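PDB 4OZK: putative bacteriocin from Brevibacillus laterosporus, which probably kills or inhibits other bacteria as a broad-spectrum, leaderless, heat-stable class IId bacteriocin with a defensin-like fold. Local coordinates for residues Cys2-Ala7 against Thr37-Arg42; Ser9-Thr14 against Arg27-Ile32; Thr14-His19 against Arg42-Ser47. All coordinates share one frame; numbering follows the deposited sequence.

Interaction 1. Residues Cys2-Ala7 against Thr37-Arg42; sequences CQCPDA and TQVYCR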
# COMPACT_ATOMS: atom_id res chain seq x y z
N CYS A 2 -6.57 7.23 -2.18
CA CYS A 2 -6.00 7.90 -1.02
C CYS A 2 -5.81 9.39 -1.30
O CYS A 2 -5.65 9.81 -2.45
CB CYS A 2 -4.66 7.29 -0.62
SG CYS A 2 -3.39 7.43 -1.91
N GLN A 3 -5.83 10.18 -0.24
CA GLN A 3 -5.58 11.60 -0.34
C GLN A 3 -5.00 12.11 0.96
O GLN A 3 -5.37 11.64 2.04
CB GLN A 3 -6.89 12.35 -0.66
CG GLN A 3 -6.80 13.18 -1.92
CD GLN A 3 -8.07 13.92 -2.22
OE1 GLN A 3 -9.16 13.34 -2.26
NE2 GLN A 3 -7.95 15.23 -2.42
N CYS A 4 -4.09 13.07 0.85
CA CYS A 4 -3.51 13.70 2.03
C CYS A 4 -4.20 15.03 2.26
O CYS A 4 -4.75 15.60 1.31
CB CYS A 4 -2.00 13.87 1.84
SG CYS A 4 -1.11 12.28 1.86
N PRO A 5 -4.22 15.52 3.51
CA PRO A 5 -4.88 16.80 3.80
C PRO A 5 -4.31 17.96 2.97
O PRO A 5 -5.08 18.85 2.57
CB PRO A 5 -4.58 17.01 5.29
CG PRO A 5 -4.45 15.63 5.83
CD PRO A 5 -3.77 14.85 4.74
N ASP A 6 -3.00 17.96 2.74
CA ASP A 6 -2.37 18.95 1.87
C ASP A 6 -1.72 18.31 0.65
O ASP A 6 -2.11 18.56 -0.49
CB ASP A 6 -1.32 19.77 2.63
CG ASP A 6 -1.92 20.73 3.60
OD1 ASP A 6 -3.07 21.16 3.35
OD2 ASP A 6 -1.25 21.04 4.61
N ALA A 7 -0.72 17.46 0.90
CA ALA A 7 0.03 16.85 -0.18
C ALA A 7 0.72 15.56 0.25
O ALA A 7 1.02 15.34 1.43
CB ALA A 7 1.06 17.84 -0.72
N THR A 37 1.49 11.77 8.38
CA THR A 37 0.63 10.58 8.36
C THR A 37 0.91 9.71 7.13
O THR A 37 1.57 10.14 6.19
CB THR A 37 -0.86 10.95 8.40
OG1 THR A 37 -1.21 11.70 7.22
CG2 THR A 37 -1.16 11.78 9.63
N GLN A 38 0.41 8.48 7.17
CA GLN A 38 0.43 7.61 6.01
C GLN A 38 -0.99 7.30 5.62
O GLN A 38 -1.88 7.27 6.46
CB GLN A 38 1.16 6.31 6.33
CG GLN A 38 2.64 6.49 6.60
CD GLN A 38 3.37 5.16 6.60
OE1 GLN A 38 2.77 4.13 6.31
NE2 GLN A 38 4.66 5.19 6.92
N VAL A 39 -1.22 7.08 4.33
CA VAL A 39 -2.55 6.73 3.87
C VAL A 39 -2.44 5.49 2.99
O VAL A 39 -1.54 5.39 2.16
CB VAL A 39 -3.26 7.92 3.15
CG1 VAL A 39 -3.55 9.04 4.14
CG2 VAL A 39 -2.41 8.45 2.02
N TYR A 40 -3.35 4.55 3.22
CA TYR A 40 -3.40 3.30 2.47
C TYR A 40 -4.04 3.61 1.12
O TYR A 40 -5.20 4.03 1.08
CB TYR A 40 -4.20 2.29 3.31
CG TYR A 40 -4.45 0.91 2.73
CD1 TYR A 40 -3.83 0.47 1.57
CD2 TYR A 40 -5.35 0.05 3.36
CE1 TYR A 40 -4.10 -0.80 1.04
CE2 TYR A 40 -5.62 -1.21 2.85
CZ TYR A 40 -5.00 -1.62 1.69
OH TYR A 40 -5.29 -2.88 1.20
N CYS A 41 -3.28 3.46 0.03
CA CYS A 41 -3.74 3.88 -1.31
C CYS A 41 -4.29 2.78 -2.19
O CYS A 41 -5.32 2.95 -2.85
CB CYS A 41 -2.62 4.58 -2.09
SG CYS A 41 -2.01 6.06 -1.35
N ARG A 42 -3.56 1.67 -2.25
CA ARG A 42 -4.01 0.51 -3.01
C ARG A 42 -3.44 -0.79 -2.46
O ARG A 42 -2.51 -0.80 -1.65
CB ARG A 42 -3.65 0.64 -4.50
CG ARG A 42 -2.17 0.46 -4.80
CD ARG A 42 -1.92 0.35 -6.29
NE ARG A 42 -2.21 1.61 -6.98
CZ ARG A 42 -2.28 1.75 -8.30
NH1 ARG A 42 -2.09 0.70 -9.09
NH2 ARG A 42 -2.55 2.94 -8.83
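A disulfide joins Cys2, in the loop ahead of strand 8-19, to Cys41 on strand 38-48, with SG of Cys2 and SG of Cys41 2.0 Å apart. The C-S-S-C torsion of 87° is close to the 90° preferred by an unstrained disulfide. Cys2 turns its sulfur in between its own amide nitrogen and carbonyl carbon (chi1 61°), while the sulfur of Cys41 lies beside its nitrogen, across from the carbonyl carbon.

The close packing gathers around this link. CG2 of Val39 touches Cys2 CB at 3.7 Å and also reaches the sulfur of the next half-cystine, with Val39 CG2 and Cys4 SG 4.0 Å apart. The other branch faces the main chain between them, Val39 CG1 lying 3.8 Å from Gln3 O. Cys4 is itself bonded to Cys33 of strand 24-33, so Val39 packs against members of two disulfides, and it also rests on Ala31 and Cys33.

The other side is looser. Gln3 points its CB away from strand 38-48 and is exposed, and beyond Cys4 the loop diverges, its proline staying exposed. Between residues 2-7 and 37-42 the link is thus covalent and apolar, with a backbone hydrogen bond between Ala1 and Cys41 beside it; such cross-linking in this defensin-like module is consistent with the heat stability of the peptide.

Interaction 2. Residues Ser9-Thr14 against Arg27-Ile32; sequences SGWTHT and RHVYAI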
# COMPACT_ATOMS: atom_id res chain seq x y z
N SER A 9 4.13 13.52 0.27
CA SER A 9 5.56 13.83 0.26
C SER A 9 6.42 12.60 -0.04
O SER A 9 7.62 12.73 -0.31
CB SER A 9 5.99 14.42 1.61
OG SER A 9 5.69 13.53 2.67
N GLY A 10 5.82 11.42 0.01
CA GLY A 10 6.59 10.20 -0.12
C GLY A 10 5.75 8.99 -0.45
O GLY A 10 4.52 9.06 -0.49
N TRP A 11 6.42 7.86 -0.67
CA TRP A 11 5.77 6.65 -1.17
C TRP A 11 6.45 5.42 -0.57
O TRP A 11 7.69 5.32 -0.57
CB TRP A 11 5.86 6.63 -2.69
CG TRP A 11 4.77 5.87 -3.38
CD1 TRP A 11 4.85 4.60 -3.90
CD2 TRP A 11 3.44 6.34 -3.66
NE1 TRP A 11 3.64 4.25 -4.48
CE2 TRP A 11 2.77 5.30 -4.34
CE3 TRP A 11 2.76 7.53 -3.41
CZ2 TRP A 11 1.43 5.43 -4.77
CZ3 TRP A 11 1.44 7.66 -3.83
CH2 TRP A 11 0.79 6.61 -4.49
N THR A 12 5.66 4.50 -0.02
CA THR A 12 6.16 3.27 0.61
C THR A 12 5.16 2.13 0.44
O THR A 12 4.05 2.32 -0.06
CB THR A 12 6.40 3.43 2.13
OG1 THR A 12 5.17 3.73 2.80
CG2 THR A 12 7.40 4.52 2.42
N HIS A 13 5.56 0.94 0.89
CA HIS A 13 4.68 -0.22 0.84
C HIS A 13 5.11 -1.26 1.86
O HIS A 13 6.29 -1.37 2.20
CB HIS A 13 4.70 -0.84 -0.56
CG HIS A 13 6.08 -1.14 -1.06
ND1 HIS A 13 6.78 -2.27 -0.69
CD2 HIS A 13 6.90 -0.46 -1.90
CE1 HIS A 13 7.97 -2.28 -1.28
NE2 HIS A 13 8.06 -1.19 -2.02
N THR A 14 4.14 -2.03 2.34
CA THR A 14 4.42 -3.21 3.13
C THR A 14 5.05 -4.29 2.24
O THR A 14 5.09 -4.16 1.00
CB THR A 14 3.13 -3.76 3.78
OG1 THR A 14 2.28 -4.33 2.77
CG2 THR A 14 2.37 -2.63 4.49
N ARG A 27 0.44 -6.81 -1.33
CA ARG A 27 1.01 -5.89 -0.36
C ARG A 27 0.22 -4.60 -0.40
O ARG A 27 -0.58 -4.38 -1.32
CB ARG A 27 2.49 -5.64 -0.61
CG ARG A 27 2.81 -4.95 -1.93
CD ARG A 27 4.32 -4.86 -2.12
NE ARG A 27 4.66 -4.14 -3.35
CZ ARG A 27 5.88 -4.07 -3.87
NH1 ARG A 27 6.89 -4.68 -3.27
NH2 ARG A 27 6.08 -3.38 -4.99
N HIS A 28 0.45 -3.75 0.59
CA HIS A 28 -0.29 -2.50 0.72
C HIS A 28 0.59 -1.31 0.36
O HIS A 28 1.69 -1.16 0.89
CB HIS A 28 -0.79 -2.34 2.16
CG HIS A 28 -1.82 -3.36 2.56
ND1 HIS A 28 -2.45 -4.18 1.64
CD2 HIS A 28 -2.33 -3.68 3.77
CE1 HIS A 28 -3.31 -4.96 2.28
NE2 HIS A 28 -3.25 -4.68 3.57
N VAL A 29 0.12 -0.46 -0.56
CA VAL A 29 0.87 0.74 -0.93
C VAL A 29 0.40 1.94 -0.13
O VAL A 29 -0.80 2.28 -0.11
CB VAL A 29 0.78 1.04 -2.43
CG1 VAL A 29 1.58 2.29 -2.75
CG2 VAL A 29 1.30 -0.13 -3.24
N TYR A 30 1.34 2.59 0.55
CA TYR A 30 1.02 3.71 1.42
C TYR A 30 1.68 4.98 0.91
O TYR A 30 2.87 4.99 0.60
CB TYR A 30 1.52 3.42 2.84
CG TYR A 30 0.60 2.54 3.67
CD1 TYR A 30 -0.36 3.11 4.49
CD2 TYR A 30 0.71 1.15 3.63
CE1 TYR A 30 -1.21 2.32 5.26
CE2 TYR A 30 -0.13 0.35 4.39
CZ TYR A 30 -1.09 0.94 5.20
OH TYR A 30 -1.93 0.17 5.97
N ALA A 31 0.92 6.07 0.81
CA ALA A 31 1.57 7.35 0.55
C ALA A 31 1.93 7.96 1.89
O ALA A 31 1.22 7.77 2.89
CB ALA A 31 0.66 8.28 -0.25
N ILE A 32 3.06 8.67 1.94
CA ILE A 32 3.42 9.43 3.13
C ILE A 32 2.93 10.87 2.93
O ILE A 32 3.18 11.47 1.88
CB ILE A 32 4.95 9.39 3.40
CG1 ILE A 32 5.43 7.93 3.51
CG2 ILE A 32 5.31 10.21 4.65
CD1 ILE A 32 6.96 7.77 3.60
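Strands 9-13 and 27-32 pair as the two arms of an antiparallel beta hairpin, with a classic beta bulge at one end where Ser9 and Gly10 both face Ile32, whose carbonyl oxygen accepts from both amides. On the face carrying Trp11, His13, Val29 and Ala31, the indole leans across the strand pair. Trp11 NE1 sits 3.3 Å from Val29 CG1, and its benzo part meets Ala31 obliquely, with CZ3 of Trp11 3.7 Å from Ala31 CB.

Farther along, His13 brings its ring up between its own nitrogen and carbonyl carbon (chi1 53°). His13 ND1 donates to Thr14 O at 3.0 Å; the oxygen lies almost in the plane of the imidazole, which helps set the ring's rotation. Arg27, extended from CG to NE, lays its guanidinium flat over one imidazole face, centres 3.8 Å apart and planes at 26°; its NE forms a salt bridge to Glu44.

On the face of Thr12, Tyr30 and Ile32, packing is tight, with Thr12 CG2 3.5 Å from Ile32 CD1. At the end of the ladder a hydroxyl takes the place of a carbonyl: Thr14 OG1 accepts the His28 N-H at 2.9 Å, almost straight at 171°.

Interaction 3. Residues Thr14-His19 against Arg42-Ser47; sequences TDYQCH and RTEWGS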
# COMPACT_ATOMS: atom_id res chain seq x y z
N THR A 14 4.14 -2.03 2.34
CA THR A 14 4.42 -3.21 3.13
C THR A 14 5.05 -4.29 2.24
O THR A 14 5.09 -4.16 1.00
CB THR A 14 3.13 -3.76 3.78
OG1 THR A 14 2.28 -4.33 2.77
CG2 THR A 14 2.37 -2.63 4.49
N ASP A 15 5.55 -5.34 2.87
CA ASP A 15 6.10 -6.45 2.11
C ASP A 15 5.01 -7.44 1.67
O ASP A 15 3.97 -7.57 2.31
CB ASP A 15 7.19 -7.15 2.92
CG ASP A 15 8.47 -6.35 2.95
OD1 ASP A 15 8.67 -5.50 2.04
OD2 ASP A 15 9.28 -6.57 3.88
N TYR A 16 5.27 -8.11 0.55
CA TYR A 16 4.32 -9.09 0.02
C TYR A 16 3.99 -10.20 1.03
O TYR A 16 4.85 -10.66 1.78
CB TYR A 16 4.87 -9.69 -1.28
CG TYR A 16 4.56 -8.91 -2.54
CD1 TYR A 16 3.25 -8.73 -2.96
CD2 TYR A 16 5.59 -8.40 -3.35
CE1 TYR A 16 2.94 -8.03 -4.13
CE2 TYR A 16 5.30 -7.70 -4.53
CZ TYR A 16 3.97 -7.53 -4.91
OH TYR A 16 3.65 -6.85 -6.07
N GLN A 17 2.72 -10.61 1.05
CA GLN A 17 2.26 -11.70 1.90
C GLN A 17 1.52 -12.62 0.99
O GLN A 17 0.95 -12.18 -0.00
CB GLN A 17 1.25 -11.19 2.94
CG GLN A 17 1.83 -10.74 4.27
CD GLN A 17 0.74 -10.29 5.21
OE1 GLN A 17 -0.40 -10.74 5.11
NE2 GLN A 17 1.07 -9.38 6.13
N CYS A 18 1.49 -13.91 1.31
CA CYS A 18 0.66 -14.82 0.53
C CYS A 18 -0.79 -14.78 1.02
O CYS A 18 -1.05 -14.84 2.23
CB CYS A 18 1.20 -16.26 0.60
SG CYS A 18 0.29 -17.41 -0.47
N HIS A 19 -1.73 -14.63 0.09
CA HIS A 19 -3.14 -14.77 0.42
C HIS A 19 -3.56 -16.24 0.31
O HIS A 19 -3.53 -16.82 -0.78
CB HIS A 19 -4.00 -13.90 -0.51
CG HIS A 19 -5.36 -13.62 0.04
ND1 HIS A 19 -6.35 -14.58 0.09
CD2 HIS A 19 -5.89 -12.50 0.58
CE1 HIS A 19 -7.43 -14.06 0.63
NE2 HIS A 19 -7.19 -12.80 0.94
N ARG A 42 -3.56 1.67 -2.25
CA ARG A 42 -4.01 0.51 -3.01
C ARG A 42 -3.44 -0.79 -2.46
O ARG A 42 -2.51 -0.80 -1.65
CB ARG A 42 -3.65 0.64 -4.50
CG ARG A 42 -2.17 0.46 -4.80
CD ARG A 42 -1.92 0.35 -6.29
NE ARG A 42 -2.21 1.61 -6.98
CZ ARG A 42 -2.28 1.75 -8.30
NH1 ARG A 42 -2.09 0.70 -9.09
NH2 ARG A 42 -2.55 2.94 -8.83
N THR A 43 -4.04 -1.88 -2.92
CA THR A 43 -3.50 -3.20 -2.68
C THR A 43 -2.82 -3.60 -3.97
O THR A 43 -3.45 -3.59 -5.04
CB THR A 43 -4.61 -4.22 -2.39
OG1 THR A 43 -5.43 -3.76 -1.30
CG2 THR A 43 -4.00 -5.57 -2.05
N GLU A 44 -1.53 -3.91 -3.89
CA GLU A 44 -0.82 -4.40 -5.07
C GLU A 44 -0.76 -5.92 -5.04
O GLU A 44 -0.38 -6.53 -4.03
CB GLU A 44 0.59 -3.80 -5.13
CG GLU A 44 1.43 -4.32 -6.28
CD GLU A 44 2.70 -3.52 -6.49
OE1 GLU A 44 3.35 -3.72 -7.55
OE2 GLU A 44 3.05 -2.70 -5.59
N TRP A 45 -1.15 -6.55 -6.15
CA TRP A 45 -1.13 -8.01 -6.23
C TRP A 45 0.07 -8.48 -7.05
O TRP A 45 0.38 -7.90 -8.10
CB TRP A 45 -2.46 -8.54 -6.79
CG TRP A 45 -3.62 -8.32 -5.82
CD1 TRP A 45 -4.47 -7.24 -5.76
CD2 TRP A 45 -4.03 -9.21 -4.77
NE1 TRP A 45 -5.38 -7.40 -4.74
CE2 TRP A 45 -5.14 -8.61 -4.12
CE3 TRP A 45 -3.58 -10.46 -4.33
CZ2 TRP A 45 -5.80 -9.23 -3.04
CZ3 TRP A 45 -4.23 -11.07 -3.24
CH2 TRP A 45 -5.33 -10.46 -2.62
N GLY A 46 0.75 -9.52 -6.55
CA GLY A 46 1.98 -9.99 -7.15
C GLY A 46 1.86 -11.37 -7.74
O GLY A 46 0.83 -11.71 -8.35
N SER A 47 2.91 -12.18 -7.57
CA SER A 47 2.93 -13.55 -8.12
C SER A 47 2.18 -14.58 -7.26
O SER A 47 1.67 -14.27 -6.17
CB SER A 47 4.36 -14.02 -8.39
OG SER A 47 5.20 -13.86 -7.26
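This is a surface contact in which side chains of one outer strand, 8-19, reach the side chains and backbone of the other, 38-48, near the end of the sheet where Cys18 is disulfide-bonded to Cys49. The nearest pair of CA atoms, those of Tyr16 and Gly46, are 7.6 Å apart, too wide for strand pairing, and side chains bridge the gap.

Tyr16 does most of this. Its ring reaches over to the backbone of strand 38-48, where Tyr16 CE1 lies 3.6 Å from Gly46 N and equally far from the carbonyl oxygen of Glu44. The hydroxyl end meets the aliphatic part of the acid, Tyr16 OH standing 3.4 Å from Glu44 CG, with ring and carboxylate planes 66° apart. Glu44, extended beyond CG, runs alongside the hydroxyl, and its OE2 is held by Arg27.

Strand 24-33 runs between these two strands in the three-stranded antiparallel sheet of the defensin-like fold, and Tyr16 also packs on its Met25 and Arg27.

A second, smaller meeting involves His19 and Trp45. The CB of Trp45 points away from segment 14-19, yet the far end of the indole comes back to it, Trp45 CH2 lying 3.8 Å from His19 CD2. The imidazole approaches the indole edge, and the two rings meet obliquely at 50°. On the other side of the imidazole, ND1 accepts backbone hydrogen bonds from Leu21 and Glu22, which probably help to orient the ring, with CD2 toward the tryptophan. Thr43 CG2 packs over one indole face, 3.4 Å above its plane.

All three are surface contacts; interaction 2 lies nearest the middle of the chain and includes buried Val29 and Ala31, while interactions 1 and 3 sit on opposite sides of the chain's centre, about 19 Å apart between centres. The chemistry follows position: main-chain pairing in interaction 2, a covalent cross-link to a loop in interaction 1, and aromatic packing between non-adjacent strands in interaction 3. Strand 38-48 serves both interactions 1 and 3, which share Arg42, and strand 8-19 serves interactions 2 and 3, which share Thr14. Strand 24-33 joins them all, with Val29 meeting Cys41 and Arg42 at a second classic bulge.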